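3'-5'-exonuclease (Saccharomyces cerevisiae, PDB 3E2V) probably cuts double-stranded DNA as an endonuclease and degrades it from the 3' end, and is a magnesium-binding hydrolase of the TatD family. Local coordinates at residues P11-D16 / H51-L56; I162-D167 / R204-D209; V252-G257 / E301-W306; Y330-S335 / P359-Q364. One frame throughout, in Å; residues are numbered along the deposited sequence.

Contact 1 of 4, residues P11-D16 / H51-L56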
loop_
_atom_site.group_PDB
_atom_site.type_symbol
_atom_site.label_atom_id
_atom_site.label_comp_id
_atom_site.label_asym_id
_atom_site.label_seq_id
_atom_site.Cartn_x
_atom_site.Cartn_y
_atom_site.Cartn_z
ATOM N N PRO A 11 -20.368 -6.368 -15.514
ATOM C CA PRO A 11 -19.343 -7.233 -14.930
ATOM C C PRO A 11 -18.369 -6.423 -14.082
ATOM O O PRO A 11 -17.492 -5.725 -14.607
ATOM C CB PRO A 11 -18.620 -7.810 -16.154
ATOM C CG PRO A 11 -19.183 -7.078 -17.361
ATOM C CD PRO A 11 -19.979 -5.916 -16.856
ATOM N N LEU A 12 -18.536 -6.521 -12.770
ATOM C CA LEU A 12 -17.721 -5.754 -11.836
ATOM C C LEU A 12 -16.356 -6.408 -11.666
ATOM O O LEU A 12 -16.231 -7.637 -11.668
ATOM C CB LEU A 12 -18.442 -5.630 -10.497
ATOM C CG LEU A 12 -19.877 -5.078 -10.537
ATOM C CD1 LEU A 12 -20.468 -5.065 -9.147
ATOM C CD2 LEU A 12 -19.945 -3.670 -11.138
ATOM N N LYS A 13 -15.328 -5.564 -11.545
ATOM C CA LYS A 13 -13.949 -6.015 -11.327
ATOM C C LYS A 13 -13.270 -5.071 -10.349
ATOM O O LYS A 13 -13.274 -3.861 -10.548
ATOM C CB LYS A 13 -13.156 -6.052 -12.641
ATOM C CG LYS A 13 -13.758 -6.922 -13.747
ATOM C CD LYS A 13 -12.928 -6.782 -15.013
ATOM C CE LYS A 13 -13.697 -7.247 -16.255
ATOM N NZ LYS A 13 -12.961 -6.893 -17.508
ATOM N N TYR A 14 -12.679 -5.632 -9.291
ATOM C CA TYR A 14 -11.922 -4.829 -8.303
ATOM C C TYR A 14 -10.453 -5.218 -8.273
ATOM O O TYR A 14 -10.093 -6.374 -8.499
ATOM C CB TYR A 14 -12.496 -5.010 -6.891
ATOM C CG TYR A 14 -13.975 -4.745 -6.755
ATOM C CD1 TYR A 14 -14.475 -3.433 -6.784
ATOM C CD2 TYR A 14 -14.869 -5.789 -6.539
ATOM C CE1 TYR A 14 -15.833 -3.184 -6.652
ATOM C CE2 TYR A 14 -16.252 -5.549 -6.394
ATOM C CZ TYR A 14 -16.722 -4.250 -6.463
ATOM O OH TYR A 14 -18.072 -4.014 -6.304
ATOM N N TYR A 15 -9.613 -4.229 -7.959
ATOM C CA TYR A 15 -8.175 -4.403 -7.893
ATOM C C TYR A 15 -7.743 -3.756 -6.587
ATOM O O TYR A 15 -7.652 -2.519 -6.489
ATOM C CB TYR A 15 -7.537 -3.700 -9.087
ATOM C CG TYR A 15 -6.123 -4.067 -9.444
ATOM C CD1 TYR A 15 -5.777 -4.160 -10.789
ATOM C CD2 TYR A 15 -5.117 -4.252 -8.482
ATOM C CE1 TYR A 15 -4.499 -4.452 -11.179
ATOM C CE2 TYR A 15 -3.795 -4.578 -8.877
ATOM C CZ TYR A 15 -3.520 -4.656 -10.249
ATOM O OH TYR A 15 -2.270 -4.961 -10.734
ATOM N N ASP A 16 -7.512 -4.592 -5.567
ATOM C CA ASP A 16 -7.179 -4.074 -4.233
ATOM C C ASP A 16 -5.708 -3.704 -4.209
ATOM O O ASP A 16 -4.853 -4.588 -4.262
ATOM C CB ASP A 16 -7.488 -5.142 -3.176
ATOM C CG ASP A 16 -7.361 -4.636 -1.741
ATOM O OD1 ASP A 16 -6.791 -3.540 -1.493
ATOM O OD2 ASP A 16 -7.846 -5.372 -0.841
ATOM N N HIS A 51 -15.716 -10.547 -6.701
ATOM C CA HIS A 51 -15.299 -9.868 -7.938
ATOM C C HIS A 51 -13.942 -9.190 -7.877
ATOM O O HIS A 51 -13.606 -8.404 -8.769
ATOM C CB HIS A 51 -16.369 -8.879 -8.418
ATOM C CG HIS A 51 -17.765 -9.421 -8.326
ATOM N ND1 HIS A 51 -18.186 -10.522 -9.047
ATOM C CD2 HIS A 51 -18.820 -9.035 -7.568
ATOM C CE1 HIS A 51 -19.444 -10.788 -8.737
ATOM N NE2 HIS A 51 -19.854 -9.902 -7.849
ATOM N N VAL A 52 -13.159 -9.518 -6.853
ATOM C CA VAL A 52 -11.780 -9.039 -6.794
ATOM C C VAL A 52 -10.938 -9.897 -7.724
ATOM O O VAL A 52 -10.838 -11.118 -7.550
ATOM C CB VAL A 52 -11.213 -9.017 -5.357
ATOM C CG1 VAL A 52 -9.870 -8.264 -5.322
ATOM C CG2 VAL A 52 -12.215 -8.379 -4.403
ATOM N N LYS A 53 -10.327 -9.248 -8.713
ATOM C CA LYS A 53 -9.568 -9.950 -9.725
ATOM C C LYS A 53 -8.076 -9.955 -9.434
ATOM O O LYS A 53 -7.385 -10.930 -9.723
ATOM C CB LYS A 53 -9.817 -9.336 -11.106
ATOM C CG LYS A 53 -11.280 -9.226 -11.482
ATOM C CD LYS A 53 -11.983 -10.583 -11.549
ATOM C CE LYS A 53 -13.461 -10.382 -11.800
ATOM N NZ LYS A 53 -14.171 -11.694 -11.848
ATOM N N ASN A 54 -7.562 -8.849 -8.902
ATOM C CA ASN A 54 -6.122 -8.670 -8.711
ATOM C C ASN A 54 -5.925 -7.995 -7.361
ATOM O O ASN A 54 -6.838 -7.307 -6.881
ATOM C CB ASN A 54 -5.537 -7.708 -9.760
ATOM C CG ASN A 54 -5.389 -8.313 -11.138
ATOM O OD1 ASN A 54 -4.301 -8.240 -11.728
ATOM N ND2 ASN A 54 -6.454 -8.860 -11.674
ATOM N N ALA A 55 -4.753 -8.195 -6.748
ATOM C CA ALA A 55 -4.416 -7.425 -5.552
ATOM C C ALA A 55 -2.927 -7.202 -5.504
ATOM O O ALA A 55 -2.151 -7.999 -6.035
ATOM C CB ALA A 55 -4.893 -8.129 -4.288
ATOM N N LEU A 56 -2.541 -6.096 -4.873
ATOM C CA LEU A 56 -1.149 -5.771 -4.659
ATOM C C LEU A 56 -0.820 -6.036 -3.192
ATOM O O LEU A 56 -1.420 -5.416 -2.294
ATOM C CB LEU A 56 -0.907 -4.297 -5.018
ATOM C CG LEU A 56 0.538 -3.795 -4.932
ATOM C CD1 LEU A 56 1.397 -4.437 -6.030
ATOM C CD2 LEU A 56 0.546 -2.275 -5.103
HETATM O O HOH W 1 -16.925 -10.273 -11.865
#
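Strand 14-16 runs parallel to strand 52-56, with axes 4.6 Å apart at closest approach and 17° between their directions. They are the first two strands of the parallel sheet of the TIM-barrel fold. Tyr14 pairs with Val52, but Tyr15 pairs with Asn54, so a beta bulge shifts the register by one residue. Tyr14 N bonds to His51 O at 3.0 Å, and Lys53 N returns to Tyr14 O. Beyond the bulge, Asp16 N bonds to Asn54 O and Leu56 N to Asp16 O, the latter at 2.8 Å. His51, with positive phi, ends helix 40-49 in a Schellman motif.

With CG anti to the backbone N (chi1 -163°), the Tyr15 ring lies across Asn54, whose CB sits over the ring centre in a CH-pi contact, 3.4 Å from the centroid. Its OH bonds to Gly393 O, the last modelled residue. A serine here would probably leave Asn54 CB without its ring and Gly393 O without this donor. Lys13 CB touches Lys53 CG. A water joins the edge of the pair: it donates to Leu12 O at 2.7 Å, accepts from Lys53 NZ and meets His51 ND1 at 3.1 Å.

Contact 2 of 4, residues I162-D167 / R204-D209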
loop_
_atom_site.group_PDB
_atom_site.type_symbol
_atom_site.label_atom_id
_atom_site.label_comp_id
_atom_site.label_asym_id
_atom_site.label_seq_id
_atom_site.Cartn_x
_atom_site.Cartn_y
_atom_site.Cartn_z
ATOM N N ILE A 162 7.138 3.151 0.715
ATOM C CA ILE A 162 8.148 4.093 1.207
ATOM C C ILE A 162 7.510 5.454 1.453
ATOM O O ILE A 162 6.516 5.805 0.812
ATOM C CB ILE A 162 9.351 4.215 0.236
ATOM C CG1 ILE A 162 8.916 4.714 -1.146
ATOM C CG2 ILE A 162 10.070 2.857 0.103
ATOM C CD1 ILE A 162 10.086 4.992 -2.106
ATOM N N GLY A 163 8.057 6.209 2.394
ATOM C CA GLY A 163 7.528 7.538 2.643
ATOM C C GLY A 163 7.821 8.016 4.035
ATOM O O GLY A 163 8.893 7.743 4.586
ATOM N N LEU A 164 6.850 8.722 4.607
ATOM C CA LEU A 164 7.023 9.370 5.907
ATOM C C LEU A 164 5.815 9.101 6.787
ATOM O O LEU A 164 4.679 9.110 6.292
ATOM C CB LEU A 164 7.207 10.881 5.724
ATOM C CG LEU A 164 8.375 11.366 4.867
ATOM C CD1 LEU A 164 8.388 12.893 4.775
ATOM C CD2 LEU A 164 9.691 10.899 5.463
ATOM N N ASP A 165 6.046 8.881 8.081
ATOM C CA ASP A 165 4.951 8.663 9.024
ATOM C C ASP A 165 5.275 9.329 10.339
ATOM O O ASP A 165 5.975 8.773 11.170
ATOM C CB ASP A 165 4.721 7.165 9.234
ATOM C CG ASP A 165 3.430 6.868 10.000
ATOM O OD1 ASP A 165 2.970 7.714 10.787
ATOM O OD2 ASP A 165 2.861 5.774 9.795
ATOM N N TYR A 166 4.746 10.527 10.506
ATOM C CA TYR A 166 5.044 11.344 11.681
ATOM C C TYR A 166 4.153 10.991 12.873
ATOM O O TYR A 166 4.307 11.588 13.935
ATOM C CB TYR A 166 4.989 12.827 11.313
ATOM C CG TYR A 166 6.148 13.290 10.412
ATOM C CD1 TYR A 166 7.105 12.389 9.934
ATOM C CD2 TYR A 166 6.288 14.631 10.051
ATOM C CE1 TYR A 166 8.159 12.814 9.110
ATOM C CE2 TYR A 166 7.350 15.069 9.223
ATOM C CZ TYR A 166 8.276 14.155 8.769
ATOM O OH TYR A 166 9.309 14.572 7.969
ATOM N N ASP A 167 3.246 10.027 12.696
ATOM C CA ASP A 167 2.513 9.443 13.833
ATOM C C ASP A 167 3.312 8.317 14.476
ATOM O O ASP A 167 2.844 7.698 15.439
ATOM C CB ASP A 167 1.174 8.858 13.386
ATOM C CG ASP A 167 0.124 9.913 13.077
ATOM O OD1 ASP A 167 0.445 11.111 12.991
ATOM O OD2 ASP A 167 -1.058 9.521 12.925
ATOM N N ARG A 204 1.736 9.872 6.329
ATOM C CA ARG A 204 0.854 10.191 7.443
ATOM C C ARG A 204 1.406 11.378 8.208
ATOM O O ARG A 204 2.536 11.331 8.686
ATOM C CB ARG A 204 0.738 9.006 8.375
ATOM C CG ARG A 204 -0.194 9.275 9.541
ATOM C CD ARG A 204 -0.953 8.031 9.934
ATOM N NE ARG A 204 -0.032 6.952 10.290
ATOM C CZ ARG A 204 -0.406 5.709 10.581
ATOM N NH1 ARG A 204 0.511 4.806 10.885
ATOM N NH2 ARG A 204 -1.693 5.371 10.555
ATOM N N SER A 205 0.595 12.433 8.320
ATOM C CA SER A 205 0.909 13.618 9.138
ATOM C C SER A 205 2.227 14.299 8.776
ATOM O O SER A 205 2.866 14.938 9.610
ATOM C CB SER A 205 0.871 13.275 10.639
ATOM O OG SER A 205 -0.362 12.649 10.961
ATOM N N ALA A 206 2.635 14.151 7.518
ATOM C CA ALA A 206 3.944 14.592 7.059
ATOM C C ALA A 206 3.846 15.275 5.693
ATOM O O ALA A 206 4.788 15.220 4.917
ATOM C CB ALA A 206 4.881 13.390 6.973
ATOM N N CYS A 207 2.721 15.920 5.393
ATOM C CA CYS A 207 2.484 16.330 4.016
ATOM C C CYS A 207 3.544 17.282 3.482
ATOM O O CYS A 207 4.074 17.069 2.383
ATOM C CB CYS A 207 1.083 16.909 3.856
ATOM S SG CYS A 207 0.586 17.033 2.102
ATOM N N ASP A 208 3.864 18.334 4.233
ATOM C CA ASP A 208 4.805 19.321 3.707
ATOM C C ASP A 208 6.186 18.717 3.429
ATOM O O ASP A 208 6.759 18.962 2.363
ATOM C CB ASP A 208 4.918 20.548 4.618
ATOM C CG ASP A 208 3.708 21.459 4.531
ATOM O OD1 ASP A 208 2.926 21.391 3.550
ATOM O OD2 ASP A 208 3.546 22.266 5.465
ATOM N N ASP A 209 6.700 17.902 4.360
ATOM C CA ASP A 209 8.010 17.286 4.159
ATOM C C ASP A 209 7.990 16.248 3.035
ATOM O O ASP A 209 8.965 16.109 2.298
ATOM C CB ASP A 209 8.514 16.633 5.441
ATOM C CG ASP A 209 8.991 17.649 6.483
ATOM O OD1 ASP A 209 8.968 18.869 6.202
ATOM O OD2 ASP A 209 9.388 17.227 7.585
#
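Two neighbouring barrel strands, 156-165 and 199-204, pair in parallel at their C-terminal ends, where the loops of a TIM barrel leave the sheet. Arg204 N bonds to Leu164 O, and Tyr166 N bonds to Arg204 O, both at 3.0 Å. The side chains of Asp165 and Arg204 lie alongside each other in a salt bridge, with Arg204 side-on. NE meets Asp165 OD1 at 3.1 Å in a nearly straight bond (169°), and NH1 meets the syn lone pair of OD2 at 2.8 Å. OD1 also accepts from Asp167 N, closing an Asx turn, and OD2 bonds to His202 NE2. These added bonds probably limit rotation of the carboxylate. Asp167 OD2 makes a long salt bridge to Arg204 NE (3.8 Å), well out of the guanidinium plane, so no N-H points at it. Its OD1 takes a bond from Ser205 OG at 2.7 Å, arriving from above the carboxylate plane.

Tyr166 lays one ring face over Ala206 CB, which sits 3.5 Å from the ring centroid. With CG beside the backbone N (chi1 -70°), the ring extends over Ala206 and its OH donates to the anti lone pair of Asp209 OD2. Leu164 CB packs on Ala206 CB at 3.6 Å. Ala206 is the N-cap residue of helix 207-219. Helix 174-187 lies beside the pair: its Gln177 bonds to Asp165 N and, with Lys174, touches Tyr166.

Contact 3 of 4, residues V252-G257 / E301-W306; sequences VHSFTG and ETDAPW. With MG (magnesium ion), chain E.
Glu301 OE2 is held by two donors, His253 ND1 at 2.9 Å and Ser254 N at 2.8 Å. Both come on the syn side, but from opposite faces of the carboxylate. The imidazole and carboxylate planes are nearly parallel, 9° apart, but OE2 sits tilted out of the ring plane. Glu301 OE1 has a further partner in Asn277 ND2.

With ND1 facing Glu301, His253 turns NE2 to the magnesium ion at 2.2 Å. By gripping ND1 of this ligand, Glu301 is a second-shell residue of the magnesium site of this TatD-family hydrolase. Asp303 OD1 binds the same ion at 2.2 Å, its carboxylate 65° from the ring plane. CG of Asp303 is anti to the backbone N (chi1 -152°), which brings OD1 to the metal. Asn20 ND2 also bonds to this oxygen. Four waters fill the other positions, one at a long 2.6 Å from the magnesium. Glu161, also a magnesium-binding residue, does not bind the ion in this model. A metal-bound water, 2.0 Å from the magnesium, donates to Asp303 OD2.

An alanine in place of Glu301 would probably leave His253 ND1 and Ser254 N without their shared acceptor, the imidazole then oriented mainly by the metal and by stacking on Phe200. The two loops follow barrel strands 250-252 and 298-300 and lead to helices 259-268 and 316-325; strand 272-276 lies between those strands.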
loop_
_atom_site.group_PDB
_atom_site.type_symbol
_atom_site.label_atom_id
_atom_site.label_comp_id
_atom_site.label_asym_id
_atom_site.label_seq_id
_atom_site.Cartn_x
_atom_site.Cartn_y
_atom_site.Cartn_z
ATOM N N VAL A 252 -0.291 7.520 -3.663
ATOM C CA VAL A 252 -0.311 7.814 -2.242
ATOM C C VAL A 252 -1.353 6.925 -1.566
ATOM O O VAL A 252 -2.556 7.210 -1.615
ATOM C CB VAL A 252 -0.581 9.331 -1.978
ATOM C CG1 VAL A 252 -0.505 9.640 -0.461
ATOM C CG2 VAL A 252 0.383 10.223 -2.778
ATOM N N HIS A 253 -0.867 5.861 -0.928
ATOM C CA HIS A 253 -1.678 4.801 -0.293
ATOM C C HIS A 253 -2.440 5.328 0.919
ATOM O O HIS A 253 -1.962 6.207 1.648
ATOM C CB HIS A 253 -0.716 3.614 0.078
ATOM C CG HIS A 253 -1.221 2.616 1.092
ATOM N ND1 HIS A 253 -2.397 1.903 0.945
ATOM C CD2 HIS A 253 -0.638 2.146 2.229
ATOM C CE1 HIS A 253 -2.539 1.072 1.968
ATOM N NE2 HIS A 253 -1.492 1.206 2.766
ATOM N N SER A 254 -3.639 4.796 1.130
ATOM C CA SER A 254 -4.328 4.956 2.416
ATOM C C SER A 254 -4.424 6.418 2.875
ATOM O O SER A 254 -4.035 6.763 3.993
ATOM C CB SER A 254 -3.635 4.091 3.485
ATOM O OG SER A 254 -4.467 3.986 4.637
ATOM N N PHE A 255 -4.929 7.277 1.989
ATOM C CA PHE A 255 -4.990 8.699 2.272
ATOM C C PHE A 255 -6.065 9.064 3.294
ATOM O O PHE A 255 -7.241 8.730 3.113
ATOM C CB PHE A 255 -5.249 9.483 0.990
ATOM C CG PHE A 255 -5.313 10.961 1.221
ATOM C CD1 PHE A 255 -4.141 11.675 1.471
ATOM C CD2 PHE A 255 -6.531 11.635 1.241
ATOM C CE1 PHE A 255 -4.174 13.051 1.699
ATOM C CE2 PHE A 255 -6.562 13.029 1.482
ATOM C CZ PHE A 255 -5.385 13.719 1.706
ATOM N N THR A 256 -5.664 9.790 4.343
ATOM C CA THR A 256 -6.619 10.224 5.379
ATOM C C THR A 256 -6.418 11.693 5.766
ATOM O O THR A 256 -6.890 12.135 6.828
ATOM C CB THR A 256 -6.498 9.370 6.660
ATOM O OG1 THR A 256 -5.188 9.537 7.198
ATOM C CG2 THR A 256 -6.758 7.883 6.373
ATOM N N GLY A 257 -5.734 12.445 4.908
ATOM C CA GLY A 257 -5.397 13.837 5.192
ATOM C C GLY A 257 -6.506 14.851 4.957
ATOM O O GLY A 257 -7.657 14.518 4.648
ATOM N N GLU A 301 -8.804 0.414 -2.277
ATOM C CA GLU A 301 -8.021 -0.546 -1.502
ATOM C C GLU A 301 -8.765 -0.849 -0.235
ATOM O O GLU A 301 -9.637 -0.069 0.185
ATOM C CB GLU A 301 -6.629 -0.005 -1.140
ATOM C CG GLU A 301 -6.576 1.510 -0.998
ATOM C CD GLU A 301 -5.389 1.980 -0.163
ATOM O OE1 GLU A 301 -5.238 1.499 0.976
ATOM O OE2 GLU A 301 -4.636 2.841 -0.642
ATOM N N THR A 302 -8.439 -1.991 0.371
ATOM C CA THR A 302 -9.026 -2.324 1.675
ATOM C C THR A 302 -8.091 -2.041 2.846
ATOM O O THR A 302 -8.545 -1.739 3.959
ATOM C CB THR A 302 -9.457 -3.812 1.803
ATOM O OG1 THR A 302 -8.321 -4.677 1.609
ATOM C CG2 THR A 302 -10.599 -4.155 0.853
ATOM N N ASP A 303 -6.777 -2.140 2.619
ATOM C CA ASP A 303 -5.790 -2.161 3.723
ATOM C C ASP A 303 -6.015 -3.354 4.651
ATOM O O ASP A 303 -5.534 -3.350 5.796
ATOM C CB ASP A 303 -5.756 -0.833 4.507
ATOM C CG ASP A 303 -4.404 -0.572 5.128
ATOM O OD1 ASP A 303 -3.377 -0.887 4.475
ATOM O OD2 ASP A 303 -4.364 -0.046 6.266
ATOM N N ALA A 304 -6.705 -4.381 4.146
ATOM C CA ALA A 304 -6.979 -5.568 4.982
ATOM C C ALA A 304 -5.656 -6.079 5.597
ATOM O O ALA A 304 -4.619 -6.117 4.920
ATOM C CB ALA A 304 -7.634 -6.621 4.168
ATOM N N PRO A 305 -5.664 -6.473 6.874
ATOM C CA PRO A 305 -6.816 -6.690 7.750
ATOM C C PRO A 305 -7.340 -5.459 8.482
ATOM O O PRO A 305 -8.234 -5.596 9.324
ATOM C CB PRO A 305 -6.261 -7.676 8.776
ATOM C CG PRO A 305 -4.852 -7.182 8.978
ATOM C CD PRO A 305 -4.386 -6.782 7.563
ATOM N N TRP A 306 -6.770 -4.292 8.197
ATOM C CA TRP A 306 -7.152 -3.028 8.829
ATOM C C TRP A 306 -8.293 -2.356 8.082
ATOM O O TRP A 306 -8.732 -2.830 7.026
ATOM C CB TRP A 306 -5.939 -2.088 8.834
ATOM C CG TRP A 306 -4.682 -2.801 9.244
ATOM C CD1 TRP A 306 -3.579 -3.055 8.465
ATOM C CD2 TRP A 306 -4.410 -3.372 10.522
ATOM N NE1 TRP A 306 -2.639 -3.743 9.190
ATOM C CE2 TRP A 306 -3.120 -3.954 10.456
ATOM C CE3 TRP A 306 -5.129 -3.444 11.727
ATOM C CZ2 TRP A 306 -2.534 -4.609 11.551
ATOM C CZ3 TRP A 306 -4.543 -4.093 12.819
ATOM C CH2 TRP A 306 -3.257 -4.664 12.717
HETATM MG MG MG E . -1.464 0.260 4.764
HETATM O O HOH W 2 -2.242 1.738 5.885
HETATM O O HOH W 3 -1.221 -0.806 6.512
HETATM O O HOH W 4 -0.371 -1.241 3.878
HETATM O O HOH W 5 0.633 1.651 5.322
#

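Contact 4 of 4, residues Y330-S335 / P359-Q364; sequences YPAFKS and PCNMEQ. With GOL (glycerol), chain D.
Apolar and sulfur contacts join the two segments at Ala332, Phe333 and Cys360. Cys360 SG meets the edge of the Phe333 ring, 4.3 Å from CE2, in a sulfur-aromatic contact. It lies 5.4 Å from the ring centroid and 77° off the normal. Ala332 CB touches the same sulfur and comes within 4.0 Å of Glu363 OE2. That carboxylate has its charged partner in Arg50.

The extended chain of the polar Gln364 crosses Tyr330 at about a right angle, bringing NE2 to 3.5 Å from Tyr330 CD1. The ring and amide planes are 45° apart. Tyr330 OH bonds to Ile309 O.

The hydrogen bonding between the segments is indirect. A water accepts from Ala332 N at 2.9 Å and donates to Asn361 OD1 at 2.7 Å. It also lies 2.8 Å from O3 of a glycerol, which probably came from the crystallisation liquor. Asn361 ND2 donates to that O3 at 3.1 Å as well as bonding to Asn357 OD1. With CG beside the backbone N (chi1 -72°), the amide turns OD1 to the water and ND2 to the glycerol.

Asn361 occupies the N-cap position of helix 362-373, though its side chain makes no capping bond. The arrangement is a loop packed on a helix start: the turn with a cis peptide before Pro331, leading into strand 334-336, lies against the 3-10 turn 359-360 and the first turn of this helix, which packs on strand 14-16 of the TIM barrel.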
loop_
_atom_site.group_PDB
_atom_site.type_symbol
_atom_site.label_atom_id
_atom_site.label_comp_id
_atom_site.label_asym_id
_atom_site.label_seq_id
_atom_site.Cartn_x
_atom_site.Cartn_y
_atom_site.Cartn_z
ATOM N N TYR A 330 -24.254 -7.771 3.984
ATOM C CA TYR A 330 -23.277 -7.299 4.966
ATOM C C TYR A 330 -23.429 -8.137 6.245
ATOM O O TYR A 330 -24.526 -8.206 6.811
ATOM C CB TYR A 330 -23.498 -5.811 5.272
ATOM C CG TYR A 330 -22.531 -5.183 6.258
ATOM C CD1 TYR A 330 -21.350 -4.587 5.824
ATOM C CD2 TYR A 330 -22.812 -5.150 7.630
ATOM C CE1 TYR A 330 -20.463 -3.987 6.725
ATOM C CE2 TYR A 330 -21.922 -4.561 8.542
ATOM C CZ TYR A 330 -20.750 -3.979 8.081
ATOM O OH TYR A 330 -19.876 -3.382 8.968
ATOM N N PRO A 331 -22.352 -8.812 6.693
ATOM C CA PRO A 331 -21.079 -8.977 5.993
ATOM C C PRO A 331 -21.232 -9.886 4.771
ATOM O O PRO A 331 -22.282 -10.503 4.580
ATOM C CB PRO A 331 -20.191 -9.640 7.044
ATOM C CG PRO A 331 -21.152 -10.380 7.931
ATOM C CD PRO A 331 -22.354 -9.495 8.002
ATOM N N ALA A 332 -20.190 -9.985 3.946
ATOM C CA ALA A 332 -20.293 -10.714 2.675
ATOM C C ALA A 332 -20.429 -12.234 2.850
ATOM O O ALA A 332 -20.918 -12.940 1.960
ATOM C CB ALA A 332 -19.100 -10.389 1.785
ATOM N N PHE A 333 -19.944 -12.712 3.991
ATOM C CA PHE A 333 -19.944 -14.127 4.379
ATOM C C PHE A 333 -20.157 -14.113 5.885
ATOM O O PHE A 333 -19.937 -13.087 6.524
ATOM C CB PHE A 333 -18.580 -14.764 4.067
ATOM C CG PHE A 333 -18.251 -14.798 2.600
ATOM C CD1 PHE A 333 -18.624 -15.883 1.823
ATOM C CD2 PHE A 333 -17.595 -13.731 1.990
ATOM C CE1 PHE A 333 -18.346 -15.916 0.464
ATOM C CE2 PHE A 333 -17.307 -13.753 0.626
ATOM C CZ PHE A 333 -17.693 -14.842 -0.139
ATOM N N LYS A 334 -20.575 -15.242 6.461
ATOM C CA LYS A 334 -20.780 -15.302 7.908
ATOM C C LYS A 334 -19.456 -14.990 8.593
ATOM O O LYS A 334 -18.419 -15.468 8.145
ATOM C CB LYS A 334 -21.237 -16.699 8.343
ATOM C CG LYS A 334 -21.546 -16.825 9.846
ATOM C CD LYS A 334 -22.658 -15.881 10.268
ATOM C CE LYS A 334 -22.842 -15.789 11.778
ATOM N NZ LYS A 334 -23.702 -14.601 12.097
ATOM N N SER A 335 -19.508 -14.203 9.665
ATOM C CA SER A 335 -18.331 -13.746 10.407
ATOM C C SER A 335 -18.415 -14.316 11.816
ATOM O O SER A 335 -19.443 -14.177 12.478
ATOM C CB SER A 335 -18.335 -12.218 10.453
ATOM O OG SER A 335 -17.176 -11.673 11.055
ATOM N N PRO A 359 -9.901 -8.524 1.669
ATOM C CA PRO A 359 -10.037 -7.949 0.315
ATOM C C PRO A 359 -11.433 -8.129 -0.305
ATOM O O PRO A 359 -11.808 -7.347 -1.199
ATOM C CB PRO A 359 -8.956 -8.685 -0.501
ATOM C CG PRO A 359 -8.653 -9.936 0.294
ATOM C CD PRO A 359 -8.828 -9.541 1.741
ATOM N N CYS A 360 -12.218 -9.109 0.148
ATOM C CA CYS A 360 -13.573 -9.240 -0.397
ATOM C C CYS A 360 -14.460 -8.056 -0.057
ATOM O O CYS A 360 -15.594 -7.954 -0.560
ATOM C CB CYS A 360 -14.273 -10.534 0.042
ATOM S SG CYS A 360 -14.624 -10.678 1.813
ATOM N N ASN A 361 -13.966 -7.160 0.789
ATOM C CA ASN A 361 -14.713 -5.966 1.156
ATOM C C ASN A 361 -14.416 -4.752 0.278
ATOM O O ASN A 361 -14.856 -3.642 0.571
ATOM C CB ASN A 361 -14.528 -5.659 2.645
ATOM C CG ASN A 361 -15.267 -6.655 3.522
ATOM O OD1 ASN A 361 -16.141 -7.378 3.045
ATOM N ND2 ASN A 361 -14.897 -6.728 4.786
ATOM N N MET A 362 -13.713 -4.978 -0.827
ATOM C CA MET A 362 -13.538 -3.932 -1.847
ATOM C C MET A 362 -14.868 -3.308 -2.258
ATOM O O MET A 362 -14.984 -2.088 -2.399
ATOM C CB MET A 362 -12.827 -4.516 -3.070
ATOM C CG MET A 362 -11.307 -4.575 -2.881
ATOM S SD MET A 362 -10.420 -2.929 -2.807
ATOM C CE MET A 362 -10.465 -2.536 -4.602
ATOM N N GLU A 363 -15.866 -4.165 -2.463
ATOM C CA GLU A 363 -17.178 -3.705 -2.892
ATOM C C GLU A 363 -17.796 -2.688 -1.940
ATOM O O GLU A 363 -18.537 -1.799 -2.377
ATOM C CB GLU A 363 -18.115 -4.892 -3.112
ATOM C CG GLU A 363 -18.388 -5.734 -1.880
ATOM C CD GLU A 363 -19.246 -6.942 -2.179
ATOM O OE1 GLU A 363 -19.771 -7.054 -3.306
ATOM O OE2 GLU A 363 -19.376 -7.793 -1.269
ATOM N N GLN A 364 -17.482 -2.782 -0.645
ATOM C CA GLN A 364 -17.991 -1.810 0.324
ATOM C C GLN A 364 -17.344 -0.453 0.113
ATOM O O GLN A 364 -17.993 0.569 0.205
ATOM C CB GLN A 364 -17.740 -2.288 1.761
ATOM C CG GLN A 364 -18.431 -3.580 2.133
ATOM C CD GLN A 364 -18.078 -4.038 3.531
ATOM O OE1 GLN A 364 -17.445 -3.328 4.284
ATOM N NE2 GLN A 364 -18.492 -5.250 3.873
HETATM C C1 GOL D . -14.800 -7.859 9.848
HETATM O O1 GOL D . -15.697 -7.828 10.947
HETATM C C2 GOL D . -15.149 -8.958 8.851
HETATM O O2 GOL D . -15.120 -10.210 9.484
HETATM C C3 GOL D . -16.554 -8.752 8.279
HETATM O O3 GOL D . -16.505 -7.907 7.143
HETATM O O HOH W 6 -18.022 -8.270 4.768
#

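How the contacts relate
Contact 3 holds the magnesium site; contacts 1 and 4 touch contact 3 from one side of the chain and contact 2 lies on the other. Contact 1 touches contact 3 through Asp16, whose OD2 lies 2.6 Å from Thr302 OG1, a probable hydrogen bond. The Asp16 side chain is about 9 Å from the magnesium. Contact 4 packs on both: Met362 SD is 3.6 Å from Glu301 CA, and Met362 CE is 3.4 Å from Tyr15 O. The centre of contact 2 is about 29 Å from that of contact 1. It does not touch contact 3, with nearest atoms about 5 Å apart, yet the Arg204 side chain is about 8 Å from the magnesium.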